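Side-chain contacts in hypothetical protein PAE2307 (Pyrobaculum aerophilum, PDB 1WVQ), which probably acts as an adenosine-specific kinase and carries a phosphorylated histidine: residues F28-E33 with V106-R111; G49-E54 with D76-I81; H63-N66 with L70-L73; V122-A125 with R131-V134. All blocks are in the same frame, centred on the assembly; numbering follows the deposited sequence.

Contact 1. Residues F28-E33 with V106-R111; sequences FIKTVE and VPEVVR. With PO4 (phosphate ion), chain D.
Glu108 packs against Phe28, Lys30 and Thr31 of the turn from Phe28 to Thr31. With its chain bent at chi2 (93°), it turns OE2 to Lys30, whose NZ lies 3.1 Å away in a salt bridge; the hydrogen bond within it is weak. The two chains cross at about a right angle. Asp34 is the stronger partner of that NZ, and its OD2 lies close to Glu108 OE1, a like-charge approach that the shared ammonium probably eases. Thr31 runs alongside Glu108 the opposite way, its OG1 3.1 Å from Glu108 CB. The carboxylate meets the rim of Phe28, OE2 to CD2 3.8 Å, its plane 39° from that of the ring. Replacing Glu108 by an alanine would take the carboxylate from the edge of Phe28 and would probably leave Lys30 with Asp34 but without this second acid. Farther along, Arg111 grips a phosphate ion edge-on, NE to O4 and NH2 to O2 both 2.9 Å, together with Arg111 of two neighbouring subunits. The type I turn leads into helix 31-40, and its Phe28 amide binds the phosphoryl group of the modified His85, so the turn lines the phosphohistidine site.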
loop_
_atom_site.group_PDB
_atom_site.type_symbol
_atom_site.label_atom_id
_atom_site.label_comp_id
_atom_site.label_asym_id
_atom_site.label_seq_id
_atom_site.Cartn_x
_atom_site.Cartn_y
_atom_site.Cartn_z
ATOM N N PHE A 28 14.733 15.134 -0.942
ATOM C CA PHE A 28 15.014 15.305 0.480
ATOM C C PHE A 28 16.112 14.372 0.987
ATOM O O PHE A 28 16.142 13.184 0.679
ATOM C CB PHE A 28 13.728 15.123 1.295
ATOM C CG PHE A 28 13.863 15.495 2.743
ATOM C CD1 PHE A 28 14.553 16.645 3.125
ATOM C CD2 PHE A 28 13.260 14.718 3.727
ATOM C CE1 PHE A 28 14.634 17.011 4.472
ATOM C CE2 PHE A 28 13.338 15.078 5.076
ATOM C CZ PHE A 28 14.023 16.222 5.444
ATOM N N ILE A 29 17.013 14.943 1.778
ATOM C CA ILE A 29 18.155 14.230 2.325
ATOM C C ILE A 29 17.812 12.961 3.109
ATOM O O ILE A 29 18.603 12.020 3.140
ATOM C CB ILE A 29 19.000 15.198 3.200
ATOM C CG1 ILE A 29 20.443 14.709 3.284
ATOM C CG2 ILE A 29 18.388 15.335 4.578
ATOM C CD1 ILE A 29 21.393 15.737 3.887
ATOM N N LYS A 30 16.634 12.921 3.723
ATOM C CA LYS A 30 16.242 11.745 4.496
ATOM C C LYS A 30 16.142 10.493 3.617
ATOM O O LYS A 30 16.122 9.377 4.123
ATOM C CB LYS A 30 14.916 12.005 5.216
ATOM C CG LYS A 30 14.587 10.976 6.303
ATOM C CD LYS A 30 13.527 11.494 7.281
ATOM C CE LYS A 30 12.131 11.577 6.671
ATOM N NZ LYS A 30 11.497 10.229 6.558
ATOM N N THR A 31 16.090 10.681 2.303
ATOM C CA THR A 31 16.009 9.559 1.373
ATOM C C THR A 31 17.072 8.489 1.636
ATOM O O THR A 31 16.775 7.289 1.640
ATOM C CB THR A 31 16.172 10.042 -0.094
ATOM O OG1 THR A 31 15.031 10.819 -0.473
ATOM C CG2 THR A 31 16.305 8.856 -1.048
ATOM N N VAL A 32 18.309 8.918 1.860
ATOM C CA VAL A 32 19.385 7.960 2.076
ATOM C C VAL A 32 19.146 7.055 3.282
ATOM O O VAL A 32 19.395 5.853 3.207
ATOM C CB VAL A 32 20.760 8.671 2.198
ATOM C CG1 VAL A 32 20.862 9.412 3.506
ATOM C CG2 VAL A 32 21.885 7.655 2.065
ATOM N N GLU A 33 18.651 7.610 4.383
ATOM C CA GLU A 33 18.391 6.794 5.565
ATOM C C GLU A 33 17.162 5.911 5.380
ATOM O O GLU A 33 17.162 4.745 5.783
ATOM C CB GLU A 33 18.227 7.678 6.803
ATOM C CG GLU A 33 19.514 8.415 7.168
ATOM C CD GLU A 33 19.575 8.854 8.623
ATOM O OE1 GLU A 33 18.846 8.286 9.464
ATOM O OE2 GLU A 33 20.382 9.755 8.921
ATOM N N VAL A 106 8.468 4.312 0.264
ATOM C CA VAL A 106 9.238 5.295 1.017
ATOM C C VAL A 106 8.656 6.623 0.538
ATOM O O VAL A 106 8.643 6.894 -0.658
ATOM C CB VAL A 106 10.734 5.218 0.674
ATOM C CG1 VAL A 106 11.452 6.450 1.210
ATOM C CG2 VAL A 106 11.335 3.952 1.276
ATOM N N PRO A 107 8.155 7.458 1.460
ATOM C CA PRO A 107 7.571 8.742 1.063
ATOM C C PRO A 107 8.403 9.637 0.139
ATOM O O PRO A 107 7.845 10.331 -0.705
ATOM C CB PRO A 107 7.256 9.401 2.401
ATOM C CG PRO A 107 6.880 8.214 3.251
ATOM C CD PRO A 107 7.992 7.238 2.908
ATOM N N GLU A 108 9.724 9.633 0.291
ATOM C CA GLU A 108 10.575 10.464 -0.561
ATOM C C GLU A 108 10.677 9.962 -2.002
ATOM O O GLU A 108 10.893 10.750 -2.918
ATOM C CB GLU A 108 12.002 10.553 -0.004
ATOM C CG GLU A 108 12.177 11.389 1.249
ATOM C CD GLU A 108 12.088 10.562 2.508
ATOM O OE1 GLU A 108 12.256 9.326 2.417
ATOM O OE2 GLU A 108 11.866 11.144 3.587
ATOM N N VAL A 109 10.529 8.653 -2.191
ATOM C CA VAL A 109 10.647 8.043 -3.516
ATOM C C VAL A 109 9.462 8.343 -4.420
ATOM O O VAL A 109 8.317 8.126 -4.039
ATOM C CB VAL A 109 10.818 6.501 -3.399
ATOM C CG1 VAL A 109 10.792 5.856 -4.785
ATOM C CG2 VAL A 109 12.129 6.176 -2.697
ATOM N N VAL A 110 9.745 8.848 -5.620
ATOM C CA VAL A 110 8.687 9.161 -6.575
ATOM C C VAL A 110 8.797 8.393 -7.888
ATOM O O VAL A 110 7.802 8.241 -8.597
ATOM C CB VAL A 110 8.631 10.682 -6.882
ATOM C CG1 VAL A 110 8.017 11.421 -5.696
ATOM C CG2 VAL A 110 10.025 11.216 -7.173
ATOM N N ARG A 111 9.992 7.904 -8.215
ATOM C CA ARG A 111 10.189 7.156 -9.455
ATOM C C ARG A 111 11.224 6.049 -9.308
ATOM O O ARG A 111 12.158 6.166 -8.529
ATOM C CB ARG A 111 10.681 8.086 -10.578
ATOM C CG ARG A 111 10.017 9.448 -10.625
ATOM C CD ARG A 111 10.678 10.351 -11.659
ATOM N NE ARG A 111 10.315 9.977 -13.025
ATOM C CZ ARG A 111 10.827 10.547 -14.109
ATOM N NH1 ARG A 111 11.726 11.512 -13.986
ATOM N NH2 ARG A 111 10.436 10.155 -15.313
HETATM P P PO4 D . 8.228 7.106 -14.377
HETATM O O1 PO4 D . 8.997 5.930 -13.883
HETATM O O2 PO4 D . 8.910 7.683 -15.569
HETATM O O3 PO4 D . 6.852 6.674 -14.750
HETATM O O4 PO4 D . 8.157 8.134 -13.304
#

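Contact 2. Residues G49-E54 with D76-I81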
loop_
_atom_site.group_PDB
_atom_site.type_symbol
_atom_site.label_atom_id
_atom_site.label_comp_id
_atom_site.label_asym_id
_atom_site.label_seq_id
_atom_site.Cartn_x
_atom_site.Cartn_y
_atom_site.Cartn_z
ATOM N N GLY A 49 24.632 -1.301 -1.288
ATOM C CA GLY A 49 25.271 -0.004 -1.325
ATOM C C GLY A 49 24.184 0.910 -1.854
ATOM O O GLY A 49 23.517 0.568 -2.827
ATOM N N ILE A 50 23.966 2.044 -1.199
ATOM C CA ILE A 50 22.951 2.986 -1.661
ATOM C C ILE A 50 23.546 4.388 -1.685
ATOM O O ILE A 50 24.226 4.802 -0.748
ATOM C CB ILE A 50 21.654 2.935 -0.767
ATOM C CG1 ILE A 50 20.618 3.956 -1.264
ATOM C CG2 ILE A 50 22.006 3.128 0.694
ATOM C CD1 ILE A 50 20.746 5.357 -0.675
ATOM N N ALA A 51 23.320 5.094 -2.788
ATOM C CA ALA A 51 23.820 6.455 -2.940
ATOM C C ALA A 51 22.687 7.338 -3.450
ATOM O O ALA A 51 21.869 6.904 -4.261
ATOM C CB ALA A 51 24.999 6.478 -3.907
ATOM N N PHE A 52 22.645 8.576 -2.968
ATOM C CA PHE A 52 21.601 9.529 -3.338
ATOM C C PHE A 52 22.196 10.890 -3.686
ATOM O O PHE A 52 23.031 11.412 -2.953
ATOM C CB PHE A 52 20.618 9.672 -2.172
ATOM C CG PHE A 52 19.641 10.810 -2.319
ATOM C CD1 PHE A 52 18.658 10.784 -3.297
ATOM C CD2 PHE A 52 19.684 11.889 -1.442
ATOM C CE1 PHE A 52 17.725 11.817 -3.400
ATOM C CE2 PHE A 52 18.758 12.929 -1.533
ATOM C CZ PHE A 52 17.775 12.893 -2.510
ATOM N N CYS A 53 21.756 11.460 -4.804
ATOM C CA CYS A 53 22.248 12.762 -5.240
ATOM C C CYS A 53 21.463 13.922 -4.635
ATOM O O CYS A 53 20.399 14.283 -5.132
ATOM C CB CYS A 53 22.193 12.870 -6.766
ATOM S SG CYS A 53 23.355 11.795 -7.625
ATOM N N GLU A 54 21.987 14.493 -3.555
ATOM C CA GLU A 54 21.359 15.643 -2.917
ATOM C C GLU A 54 21.436 16.740 -3.978
ATOM O O GLU A 54 22.517 17.046 -4.474
ATOM C CB GLU A 54 22.150 16.025 -1.663
ATOM C CG GLU A 54 21.738 17.335 -1.030
ATOM C CD GLU A 54 22.560 17.659 0.204
ATOM O OE1 GLU A 54 23.764 17.337 0.224
ATOM O OE2 GLU A 54 22.002 18.254 1.150
ATOM N N ASP A 76 29.794 5.678 -7.531
ATOM C CA ASP A 76 30.322 5.957 -8.859
ATOM C C ASP A 76 29.234 6.184 -9.898
ATOM O O ASP A 76 29.358 7.076 -10.734
ATOM C CB ASP A 76 31.267 4.839 -9.314
ATOM C CG ASP A 76 32.551 4.797 -8.497
ATOM O OD1 ASP A 76 32.875 5.822 -7.857
ATOM O OD2 ASP A 76 33.240 3.748 -8.498
ATOM N N LEU A 77 28.159 5.403 -9.848
ATOM C CA LEU A 77 27.099 5.593 -10.821
ATOM C C LEU A 77 26.406 6.939 -10.600
ATOM O O LEU A 77 26.011 7.602 -11.560
ATOM C CB LEU A 77 26.076 4.452 -10.756
ATOM C CG LEU A 77 25.040 4.477 -11.892
ATOM C CD1 LEU A 77 25.754 4.418 -13.239
ATOM C CD2 LEU A 77 24.081 3.304 -11.752
ATOM N N CYS A 78 26.250 7.338 -9.338
ATOM C CA CYS A 78 25.624 8.624 -9.036
ATOM C C CYS A 78 26.475 9.758 -9.597
ATOM O O CYS A 78 25.950 10.733 -10.131
ATOM C CB CYS A 78 25.454 8.811 -7.523
ATOM S SG CYS A 78 23.940 8.073 -6.851
ATOM N N LYS A 79 27.792 9.627 -9.478
ATOM C CA LYS A 79 28.706 10.644 -9.989
ATOM C C LYS A 79 28.657 10.734 -11.509
ATOM O O LYS A 79 28.781 11.821 -12.072
ATOM C CB LYS A 79 30.135 10.345 -9.533
ATOM C CG LYS A 79 30.351 10.551 -8.042
ATOM C CD LYS A 79 31.682 9.988 -7.558
ATOM C CE LYS A 79 32.872 10.745 -8.113
ATOM N NZ LYS A 79 34.158 10.183 -7.599
ATOM N N LYS A 80 28.475 9.597 -12.177
ATOM C CA LYS A 80 28.410 9.589 -13.634
ATOM C C LYS A 80 27.077 10.132 -14.150
ATOM O O LYS A 80 27.043 10.917 -15.103
ATOM C CB LYS A 80 28.634 8.175 -14.171
ATOM C CG LYS A 80 29.986 7.587 -13.808
ATOM C CD LYS A 80 30.248 6.302 -14.574
ATOM C CE LYS A 80 31.382 5.505 -13.939
ATOM N NZ LYS A 80 32.611 6.320 -13.731
ATOM N N ILE A 81 25.979 9.704 -13.533
ATOM C CA ILE A 81 24.660 10.177 -13.941
ATOM C C ILE A 81 24.603 11.670 -13.620
ATOM O O ILE A 81 24.125 12.474 -14.425
ATOM C CB ILE A 81 23.541 9.403 -13.198
ATOM C CG1 ILE A 81 23.501 7.951 -13.700
ATOM C CG2 ILE A 81 22.192 10.080 -13.418
ATOM C CD1 ILE A 81 22.492 7.064 -12.968
#
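Strand 49-53 and helix 76-81 run nearly parallel, their axes 8.2 Å apart at closest and 25° from one another, with the CA atoms of Cys53 and Cys78 forming the nearest backbone pair at 6.6 Å. Small side chains allow this approach. Cys78 points at the strand, and with SG anti to its own carbonyl carbon (chi1 -85°) the sulfur settles against Ala51, 3.5 Å from CB and as near to the carbonyl O of that residue. Cys53 answers from the strand: its SG comes to 3.6 Å from Cys78 CB and lies 3.8 Å from Cys78 O. The two thiols therefore pass alongside each other, each touching the carbon or backbone atoms of the opposite segment, and the SG atoms of Cys53 and Cys78 are 3.8 Å apart, too far for a disulfide. The strand belongs to a five-stranded antiparallel sheet with helices on both faces. Ala51 and Cys53 face helix 68-81, while Ile50 and Phe52 point the other way, toward helix 31-40, where they pack on Val32, Leu35 and Thr31. Within the layer beneath the helix, Val61 touches both Ala51 and Cys78, and Val88 of the next strand adds a further wall to Cys78. At the end of the strand Cys53 also packs on Pro143 of a neighbouring subunit.

Contact 3. Residues H63-N66 with L70-L73; sequences HEAN and LRNL
Strand 63-65 ends at a short turn, and the chain doubles back into the first part of helix 68-81, so that Ala65 and Arg71 come to 5.4 Å between their CA atoms. Arg71 carries nearly all of the contact. Its CG stands anti to the backbone N (chi1 179°), which keeps the stem against the strand, CB to Ala65 CB 3.4 Å; a bend at chi3 (-64°) then swings the guanidinium back over the methyl group. Ala65 CB sits 3.9 Å above the guanidinium plane, over its centre. At the edge of the same group NH1 donates to His63 ND1 at 2.7 Å, a short bond with a moderate bend. The imidazole and guanidinium planes stand 79° apart: the histidine nitrogen lies in the plane of the guanidinium, whereas NH1 is tilted somewhat out of that of the ring. His63 is gripped from its other nitrogen too, for NE2 donates to the carbonyl of Glu147 of a neighbouring subunit. A water extends the link, donating to Glu64 OE1 at 3.1 Å and accepting from Arg71 NH1 at 3.1 Å. The main partners of Glu64 are Arg152 and Arg155 of that subunit, while Glu68, one helical turn before Arg71, forms a salt bridge with its NE. The contact thus closes the junction between edge strand 60-65 of the five-stranded sheet and helix 68-81, with strand 47-53 beside the former and helix 31-40 packed on Glu64 from the other face.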
loop_
_atom_site.group_PDB
_atom_site.type_symbol
_atom_site.label_atom_id
_atom_site.label_comp_id
_atom_site.label_asym_id
_atom_site.label_seq_id
_atom_site.Cartn_x
_atom_site.Cartn_y
_atom_site.Cartn_z
ATOM N N HIS A 63 25.492 8.522 1.095
ATOM C CA HIS A 63 25.516 7.073 0.980
ATOM C C HIS A 63 25.541 6.290 2.283
ATOM O O HIS A 63 25.918 6.807 3.329
ATOM C CB HIS A 63 26.722 6.656 0.133
ATOM C CG HIS A 63 28.036 7.107 0.695
ATOM N ND1 HIS A 63 28.901 6.254 1.349
ATOM C CD2 HIS A 63 28.645 8.316 0.673
ATOM C CE1 HIS A 63 29.987 6.920 1.704
ATOM N NE2 HIS A 63 29.856 8.173 1.303
ATOM N N GLU A 64 25.111 5.036 2.186
ATOM C CA GLU A 64 25.085 4.078 3.294
ATOM C C GLU A 64 25.339 2.717 2.645
ATOM O O GLU A 64 24.999 2.514 1.479
ATOM C CB GLU A 64 23.720 4.047 3.984
ATOM C CG GLU A 64 23.313 5.322 4.717
ATOM C CD GLU A 64 24.196 5.643 5.914
ATOM O OE1 GLU A 64 24.872 4.727 6.428
ATOM O OE2 GLU A 64 24.196 6.815 6.354
ATOM N N ALA A 65 25.919 1.780 3.388
ATOM C CA ALA A 65 26.203 0.463 2.828
ATOM C C ALA A 65 26.786 -0.487 3.861
ATOM O O ALA A 65 27.355 -0.054 4.860
ATOM C CB ALA A 65 27.181 0.599 1.658
ATOM N N ASN A 66 26.634 -1.785 3.623
ATOM C CA ASN A 66 27.194 -2.785 4.526
ATOM C C ASN A 66 28.163 -3.652 3.728
ATOM O O ASN A 66 28.580 -4.723 4.167
ATOM C CB ASN A 66 26.089 -3.632 5.180
ATOM C CG ASN A 66 25.374 -4.550 4.204
ATOM O OD1 ASN A 66 25.585 -4.495 2.992
ATOM N ND2 ASN A 66 24.511 -5.406 4.741
ATOM N N LEU A 70 29.835 -2.642 -3.074
ATOM C CA LEU A 70 28.546 -2.133 -3.513
ATOM C C LEU A 70 28.386 -0.638 -3.234
ATOM O O LEU A 70 27.735 0.077 -4.003
ATOM C CB LEU A 70 27.428 -2.941 -2.856
ATOM C CG LEU A 70 27.534 -4.448 -3.136
ATOM C CD1 LEU A 70 26.370 -5.176 -2.471
ATOM C CD2 LEU A 70 27.541 -4.705 -4.639
ATOM N N ARG A 71 28.979 -0.164 -2.143
ATOM C CA ARG A 71 28.898 1.254 -1.809
ATOM C C ARG A 71 29.552 2.055 -2.930
ATOM O O ARG A 71 28.978 3.020 -3.432
ATOM C CB ARG A 71 29.624 1.556 -0.487
ATOM C CG ARG A 71 29.605 3.038 -0.084
ATOM C CD ARG A 71 30.741 3.399 0.876
ATOM N NE ARG A 71 30.642 2.718 2.162
ATOM C CZ ARG A 71 29.787 3.040 3.129
ATOM N NH1 ARG A 71 28.940 4.050 2.976
ATOM N NH2 ARG A 71 29.773 2.341 4.256
ATOM N N ASN A 72 30.749 1.642 -3.334
ATOM C CA ASN A 72 31.471 2.356 -4.379
ATOM C C ASN A 72 30.818 2.281 -5.751
ATOM O O ASN A 72 30.906 3.227 -6.532
ATOM C CB ASN A 72 32.919 1.879 -4.438
ATOM C CG ASN A 72 33.691 2.262 -3.195
ATOM O OD1 ASN A 72 33.549 3.380 -2.694
ATOM N ND2 ASN A 72 34.511 1.346 -2.691
ATOM N N LEU A 73 30.157 1.167 -6.039
ATOM C CA LEU A 73 29.469 1.019 -7.312
ATOM C C LEU A 73 28.318 2.020 -7.341
ATOM O O LEU A 73 28.092 2.690 -8.344
ATOM C CB LEU A 73 28.937 -0.410 -7.468
ATOM C CG LEU A 73 29.952 -1.419 -8.020
ATOM C CD1 LEU A 73 29.447 -2.827 -7.811
ATOM C CD2 LEU A 73 30.187 -1.141 -9.499
HETATM O O HOH W 1 27.875 5.062 5.676
#

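Contact 4. Residues V122-A125 with R131-V134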
loop_
_atom_site.group_PDB
_atom_site.type_symbol
_atom_site.label_atom_id
_atom_site.label_comp_id
_atom_site.label_asym_id
_atom_site.label_seq_id
_atom_site.Cartn_x
_atom_site.Cartn_y
_atom_site.Cartn_z
ATOM N N VAL A 122 21.752 4.434 -19.107
ATOM C CA VAL A 122 20.868 5.470 -18.600
ATOM C C VAL A 122 21.022 6.653 -19.536
ATOM O O VAL A 122 22.141 7.051 -19.846
ATOM C CB VAL A 122 21.261 5.930 -17.178
ATOM C CG1 VAL A 122 20.336 7.042 -16.714
ATOM C CG2 VAL A 122 21.198 4.764 -16.217
ATOM N N ILE A 123 19.904 7.195 -20.007
ATOM C CA ILE A 123 19.948 8.350 -20.894
ATOM C C ILE A 123 19.771 9.594 -20.041
ATOM O O ILE A 123 18.767 9.746 -19.344
ATOM C CB ILE A 123 18.829 8.312 -21.952
ATOM C CG1 ILE A 123 18.887 6.997 -22.736
ATOM C CG2 ILE A 123 18.987 9.501 -22.915
ATOM C CD1 ILE A 123 17.733 6.809 -23.690
ATOM N N VAL A 124 20.750 10.485 -20.101
ATOM C CA VAL A 124 20.711 11.711 -19.319
ATOM C C VAL A 124 20.662 12.948 -20.206
ATOM O O VAL A 124 21.276 12.990 -21.274
ATOM C CB VAL A 124 21.947 11.796 -18.395
ATOM C CG1 VAL A 124 21.923 13.078 -17.574
ATOM C CG2 VAL A 124 21.977 10.583 -17.481
ATOM N N ALA A 125 19.908 13.945 -19.761
ATOM C CA ALA A 125 19.805 15.193 -20.489
ATOM C C ALA A 125 20.428 16.303 -19.657
ATOM O O ALA A 125 20.157 16.427 -18.463
ATOM C CB ALA A 125 18.347 15.520 -20.779
ATOM N N ARG A 131 22.999 21.055 -14.608
ATOM C CA ARG A 131 21.554 20.849 -14.525
ATOM C C ARG A 131 21.241 19.647 -15.417
ATOM O O ARG A 131 21.103 19.784 -16.634
ATOM C CB ARG A 131 20.794 22.080 -15.024
ATOM C CG ARG A 131 21.023 23.352 -14.208
ATOM C CD ARG A 131 20.617 23.183 -12.757
ATOM N NE ARG A 131 19.231 22.755 -12.608
ATOM C CZ ARG A 131 18.171 23.503 -12.902
ATOM N NH1 ARG A 131 18.319 24.740 -13.370
ATOM N NH2 ARG A 131 16.952 23.009 -12.716
ATOM N N ARG A 132 21.128 18.472 -14.800
ATOM C CA ARG A 132 20.875 17.227 -15.520
ATOM C C ARG A 132 19.675 16.440 -14.993
ATOM O O ARG A 132 19.309 16.546 -13.824
ATOM C CB ARG A 132 22.132 16.350 -15.456
ATOM C CG ARG A 132 23.351 16.974 -16.132
ATOM C CD ARG A 132 24.659 16.432 -15.557
ATOM N NE ARG A 132 24.853 15.002 -15.799
ATOM C CZ ARG A 132 25.329 14.486 -16.927
ATOM N NH1 ARG A 132 25.667 15.286 -17.933
ATOM N NH2 ARG A 132 25.478 13.170 -17.050
ATOM N N GLY A 133 19.073 15.645 -15.872
ATOM C CA GLY A 133 17.929 14.839 -15.489
ATOM C C GLY A 133 17.891 13.553 -16.291
ATOM O O GLY A 133 18.445 13.479 -17.391
ATOM N N VAL A 134 17.239 12.534 -15.745
ATOM C CA VAL A 134 17.137 11.250 -16.424
ATOM C C VAL A 134 15.982 11.227 -17.417
ATOM O O VAL A 134 14.831 11.458 -17.053
ATOM C CB VAL A 134 16.945 10.102 -15.405
ATOM C CG1 VAL A 134 16.692 8.788 -16.131
ATOM C CG2 VAL A 134 18.176 9.986 -14.521
#
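Ala125 and Gly133 exchange both of their backbone hydrogen bonds as an antiparallel hydrogen-bonded pair. Ala125 N donates to Gly133 O at 2.8 Å, almost straight; the return bond, Gly133 N to Ala125 O, measures 2.9 Å and is more bent, at 153°. Each carbonyl also takes a CA-H contact: Ala125 O from Arg132 CA at 3.1 Å, and Gly133 O from Val124 CA at a longer 3.5 Å. The next pair, Val124 with Val134, is non-hydrogen-bonded, and the backbone of Val124 bonds instead to Glu9 on the far side. These are the arms of the beta hairpin made by strands 120-128 and 131-139, with 120-128 as the middle strand of a three-stranded antiparallel sheet. On the face of Val124 and Val134 lies Arg132, its chain crossing the valine at about a right angle and one guanidinium face resting on Val124 CG1, 3.6 Å from NH2. Its polar atoms look elsewhere: NH1 forms salt bridges with Glu126 and Glu9, and NE donates to Ile81 O at the end of helix 68-81. A leucine in its place would probably leave these two carboxylates without their shared countercharge and the helix carbonyl without its donor. Val122 and Val134 add an apolar touch, CG1 to CG1 4.1 Å. Arg131 turns away from the hairpin, where NE and NH2 donate to the carbonyls of Gly140 and Val138 of a neighbouring subunit.

In the fold
Contacts 2 and 3 lie on one face of the five-stranded sheet, contact 1 on the other. Contacts 2 and 3 share helix 68-81, lie 10 Å apart between centres, and are tied by a probable backbone hydrogen bond from Ile50 N to Glu64 O, 2.9 Å. On the other face Val32 of contact 1 packs on Ile50 and on Glu64, and Thr31 CG2 meets Phe52 CD1 at 3.8 Å. Contact 4, on the separate three-stranded sheet, touches contact 2 alone, at the end of helix 68-81, their centres 13 Å apart, while contact 3 is about 22 Å away, centre to centre. Of the four, contact 1 holds a direct bond to the phosphohistidine, and all touch the same neighbouring subunit.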